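Hypothetical protein AF1704 (Archaeoglobus fulgidus, PDB 1ZBM) probably converts cyclic dehypoxanthine futalosine into 1,4-dihydroxy-6-naphthoate, a step in the making of menaquinone (vitamin K2). Local coordinates at residues Tyr89-Val94 with Thr113-Leu118; Leu121-Phe126 with Cys165-Trp170. All blocks are in the same frame, centred on the assembly; numbering follows the deposited sequence.

Contact 1. Residues Tyr89-Val94 with Thr113-Leu118; sequences YGPVVV and TTANLL
P91 meets A115 and L118 through aliphatic carbon alone. The CB atoms of P91 and A115 are 3.7 Å apart, and P91 CG lies 3.8 Å from A115 CB, so the methyl sits against the CB-CG edge of the pyrrolidine ring. One helical turn further on, L118 brings a single branch: its CD1 is 4.2 Å from P91 CG. With CG anti to the carbonyl carbon (chi1 -73°) and CD1 anti to CA, that methyl forms the extended end of the leucine. The close approach of the backbones, 6.1 Å between P91 CA and A115 CA, agrees with the short side chains at the centre.

The capping bond lies within the helix start: T113 is the N-cap of helix 114-122, and its OG1 accepts from N116 N at 3.1 Å with an N-H...O angle of 142°. T114 OG1 ties this start outward, hydrogen-bonded to H67 N and to L183 O of strand 181-189 in the other sheet.

T114 and A115 are predicted to bind substrate. P91, A115 and L118 meet by shape and not by direction; L149 and I151 also touch A115, while the directional bonds belong to T113 and T114.

Contact 2. Residues Leu121-Phe126 with Cys165-Trp170; sequences LAVEDF and CVLDLW
The F126 ring has V123 O in its plane, at the edge, with that oxygen 3.2 Å from F126 CD2; V123 is also the residue that meets L167 across the contact. The other flat group, the W170 indole, stays away from segment 121-126 and meets the ring of W173 instead, the planes at about 45°.

The setting is a lobe of the type II periplasmic-binding-protein fold, in which helix 114-122 is the crossover between parallel neighbouring strands 105-108 and 127-130. V123 is the first residue to leave helical geometry, where this helix ends. Opposite it, V166 and L167 both face V93 and make a classic beta bulge in edge strand 164-168.

Across the interface the meeting is apolar, and one methyl serves both partners. L167 CD1 is 3.9 Å from V123 CG2 and 4.3 Å from A122 CB. L167 carries CG anti to its own backbone nitrogen (chi1 -168°) and CD1 anti to CA, and this fully extended chain puts the CD1 methyl against V123 and A122. The valine and leucine side chains run past each other in opposite directions. L119, on the same helix, also touches L167.

Just after the bulge the strand gives way to helix 169-174, with D168 as the N-cap. Its OD1 accepts from D171 N as well as from W170 N; the bond from W170 N is weak, 3.0 Å long but bent to 126° at the hydrogen.

Overall arrangement
Contact 1 is the deeper of the two: its centre lies about 10 Å from the centre of the chain and its three touching residues are all buried. Contact 2 lies about 18 Å out and is partly buried. Both use helix 114-122, contact 1 at its beginning beside the predicted substrate site and contact 2 at its end. They also share a sheet, since strands 92-95 and 164-168 are neighbours: V93 N lies 3.0 Å from L167 O, a probable hydrogen bond. Both interfaces are apolar, but the nearest CA atoms are 6.1 Å apart in contact 1 (P91 and A115) and 8.0 Å in contact 2 (A122 and L169), where L167 does the reaching.

Contact 1. Residues Tyr89-Val94 with Thr113-Leu118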
# COMPACT_ATOMS: atom_id res chain seq x y z
N TYR A 89 -8.37 -0.23 -10.82
CA TYR A 89 -8.59 -1.16 -9.71
C TYR A 89 -8.00 -0.58 -8.43
O TYR A 89 -7.21 0.36 -8.47
CB TYR A 89 -7.90 -2.48 -10.00
CG TYR A 89 -6.46 -2.32 -10.43
CD1 TYR A 89 -5.47 -1.88 -9.54
CD2 TYR A 89 -6.07 -2.63 -11.74
CE1 TYR A 89 -4.13 -1.77 -9.95
CE2 TYR A 89 -4.76 -2.52 -12.15
CZ TYR A 89 -3.79 -2.09 -11.26
OH TYR A 89 -2.49 -2.01 -11.69
N GLY A 90 -8.38 -1.18 -7.30
CA GLY A 90 -7.89 -0.73 -6.00
C GLY A 90 -8.68 -1.34 -4.85
O GLY A 90 -9.34 -2.37 -5.04
N PRO A 91 -8.64 -0.74 -3.64
CA PRO A 91 -9.38 -1.30 -2.50
C PRO A 91 -10.89 -1.29 -2.71
O PRO A 91 -11.42 -0.53 -3.52
CB PRO A 91 -8.95 -0.41 -1.34
CG PRO A 91 -8.61 0.89 -2.00
CD PRO A 91 -7.85 0.43 -3.22
N VAL A 92 -11.58 -2.14 -1.97
CA VAL A 92 -13.03 -2.19 -2.10
C VAL A 92 -13.66 -2.54 -0.77
O VAL A 92 -12.98 -2.96 0.16
CB VAL A 92 -13.44 -3.25 -3.13
CG1 VAL A 92 -12.96 -2.86 -4.53
CG2 VAL A 92 -12.86 -4.61 -2.74
N VAL A 93 -14.96 -2.35 -0.68
CA VAL A 93 -15.70 -2.69 0.51
C VAL A 93 -16.59 -3.84 0.04
O VAL A 93 -17.24 -3.74 -1.00
CB VAL A 93 -16.52 -1.50 1.02
CG1 VAL A 93 -17.42 -1.93 2.17
CG2 VAL A 93 -15.57 -0.40 1.49
N VAL A 94 -16.58 -4.94 0.77
CA VAL A 94 -17.37 -6.11 0.40
C VAL A 94 -18.40 -6.46 1.47
O VAL A 94 -18.22 -6.10 2.65
CB VAL A 94 -16.47 -7.33 0.19
CG1 VAL A 94 -15.90 -7.79 1.54
CG2 VAL A 94 -17.26 -8.45 -0.44
N THR A 113 -4.69 4.16 6.68
CA THR A 113 -4.48 3.68 5.33
C THR A 113 -5.20 4.57 4.34
O THR A 113 -6.18 5.23 4.66
CB THR A 113 -5.02 2.29 5.13
OG1 THR A 113 -6.46 2.34 5.16
CG2 THR A 113 -4.51 1.38 6.22
N THR A 114 -4.68 4.58 3.12
CA THR A 114 -5.28 5.37 2.06
C THR A 114 -6.71 4.89 1.80
O THR A 114 -7.60 5.70 1.52
CB THR A 114 -4.44 5.25 0.79
OG1 THR A 114 -3.15 5.82 1.04
CG2 THR A 114 -5.09 6.00 -0.36
N ALA A 115 -6.93 3.59 1.90
CA ALA A 115 -8.25 3.02 1.68
C ALA A 115 -9.26 3.56 2.69
O ALA A 115 -10.44 3.69 2.39
CB ALA A 115 -8.20 1.50 1.77
N ASN A 116 -8.80 3.87 3.90
CA ASN A 116 -9.72 4.40 4.89
C ASN A 116 -10.10 5.82 4.53
O ASN A 116 -11.27 6.20 4.56
CB ASN A 116 -9.12 4.37 6.28
CG ASN A 116 -10.06 3.76 7.29
OD1 ASN A 116 -11.23 4.17 7.39
ND2 ASN A 116 -9.58 2.77 8.03
N LEU A 117 -9.09 6.62 4.17
CA LEU A 117 -9.32 8.00 3.78
C LEU A 117 -10.37 8.02 2.66
O LEU A 117 -11.33 8.80 2.72
CB LEU A 117 -8.01 8.64 3.31
CG LEU A 117 -8.09 10.08 2.79
CD1 LEU A 117 -8.68 10.99 3.86
CD2 LEU A 117 -6.69 10.56 2.40
N LEU A 118 -10.19 7.16 1.66
CA LEU A 118 -11.14 7.07 0.55
C LEU A 118 -12.56 6.74 1.03
O LEU A 118 -13.53 7.37 0.60
CB LEU A 118 -10.68 6.01 -0.47
CG LEU A 118 -9.48 6.36 -1.34
CD1 LEU A 118 -8.94 5.11 -2.05
CD2 LEU A 118 -9.88 7.41 -2.34

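Contact 2. Residues Leu121-Phe126 with Cys165-Trp170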
# COMPACT_ATOMS: atom_id res chain seq x y z
N LEU A 121 -14.30 9.48 2.56
CA LEU A 121 -14.66 10.50 1.58
C LEU A 121 -15.89 10.08 0.78
O LEU A 121 -16.66 10.92 0.33
CB LEU A 121 -13.51 10.75 0.60
CG LEU A 121 -12.30 11.54 1.10
CD1 LEU A 121 -11.19 11.39 0.09
CD2 LEU A 121 -12.67 13.01 1.29
N ALA A 122 -16.06 8.78 0.58
CA ALA A 122 -17.19 8.29 -0.20
C ALA A 122 -18.45 8.14 0.66
O ALA A 122 -19.56 8.34 0.17
CB ALA A 122 -16.83 6.95 -0.85
N VAL A 123 -18.27 7.76 1.93
CA VAL A 123 -19.37 7.57 2.88
C VAL A 123 -19.04 8.44 4.09
O VAL A 123 -18.19 8.07 4.91
CB VAL A 123 -19.48 6.09 3.32
CG1 VAL A 123 -20.81 5.83 4.01
CG2 VAL A 123 -19.31 5.18 2.12
N GLU A 124 -19.69 9.59 4.20
CA GLU A 124 -19.42 10.52 5.30
C GLU A 124 -20.16 10.26 6.59
O GLU A 124 -20.28 11.14 7.43
CB GLU A 124 -19.67 11.95 4.83
CG GLU A 124 -20.88 12.11 3.95
CD GLU A 124 -20.88 13.44 3.25
OE1 GLU A 124 -19.86 13.77 2.61
OE2 GLU A 124 -21.90 14.16 3.35
N ASP A 125 -20.66 9.04 6.74
CA ASP A 125 -21.38 8.68 7.95
C ASP A 125 -21.55 7.18 8.10
O ASP A 125 -22.47 6.58 7.56
CB ASP A 125 -22.75 9.37 7.96
CG ASP A 125 -22.80 10.52 8.94
OD1 ASP A 125 -23.72 11.37 8.82
OD2 ASP A 125 -21.94 10.57 9.86
N PHE A 126 -20.63 6.56 8.83
CA PHE A 126 -20.69 5.13 9.05
C PHE A 126 -19.88 4.81 10.30
O PHE A 126 -19.28 5.71 10.89
CB PHE A 126 -20.13 4.38 7.82
CG PHE A 126 -18.65 4.54 7.63
CD1 PHE A 126 -17.76 3.67 8.26
CD2 PHE A 126 -18.14 5.59 6.87
CE1 PHE A 126 -16.39 3.84 8.12
CE2 PHE A 126 -16.76 5.76 6.72
CZ PHE A 126 -15.88 4.89 7.35
N CYS A 165 -18.66 -7.01 -4.08
CA CYS A 165 -18.30 -5.62 -3.89
C CYS A 165 -19.55 -4.73 -3.83
O CYS A 165 -20.42 -4.79 -4.72
CB CYS A 165 -17.39 -5.16 -5.03
SG CYS A 165 -16.95 -3.41 -4.97
N VAL A 166 -19.63 -3.93 -2.78
CA VAL A 166 -20.74 -3.01 -2.58
C VAL A 166 -20.26 -1.58 -2.80
O VAL A 166 -21.06 -0.67 -2.99
CB VAL A 166 -21.32 -3.12 -1.15
CG1 VAL A 166 -21.93 -4.50 -0.95
CG2 VAL A 166 -20.23 -2.87 -0.12
N LEU A 167 -18.94 -1.39 -2.77
CA LEU A 167 -18.33 -0.07 -3.02
C LEU A 167 -16.97 -0.32 -3.66
O LEU A 167 -16.08 -0.91 -3.04
CB LEU A 167 -18.15 0.72 -1.71
CG LEU A 167 -17.80 2.22 -1.78
CD1 LEU A 167 -17.47 2.75 -0.38
CD2 LEU A 167 -16.61 2.46 -2.69
N ASP A 168 -16.82 0.13 -4.90
CA ASP A 168 -15.55 -0.03 -5.60
C ASP A 168 -14.86 1.33 -5.47
O ASP A 168 -15.19 2.26 -6.19
CB ASP A 168 -15.78 -0.40 -7.07
CG ASP A 168 -14.51 -0.76 -7.79
OD1 ASP A 168 -13.55 0.06 -7.79
OD2 ASP A 168 -14.44 -1.88 -8.37
N LEU A 169 -13.91 1.42 -4.55
CA LEU A 169 -13.19 2.66 -4.30
C LEU A 169 -12.56 3.27 -5.53
O LEU A 169 -12.41 4.49 -5.62
CB LEU A 169 -12.15 2.45 -3.19
CG LEU A 169 -12.77 2.21 -1.82
CD1 LEU A 169 -11.71 1.78 -0.83
CD2 LEU A 169 -13.46 3.47 -1.34
N TRP A 170 -12.17 2.45 -6.50
CA TRP A 170 -11.60 3.01 -7.70
C TRP A 170 -12.68 3.69 -8.53
O TRP A 170 -12.44 4.76 -9.09
CB TRP A 170 -10.90 1.96 -8.57
CG TRP A 170 -10.70 2.46 -9.98
CD1 TRP A 170 -11.52 2.23 -11.04
CD2 TRP A 170 -9.68 3.36 -10.44
NE1 TRP A 170 -11.09 2.94 -12.13
CE2 TRP A 170 -9.96 3.64 -11.79
CE3 TRP A 170 -8.57 3.97 -9.83
CZ2 TRP A 170 -9.16 4.50 -12.57
CZ3 TRP A 170 -7.77 4.83 -10.60
CH2 TRP A 170 -8.08 5.08 -11.95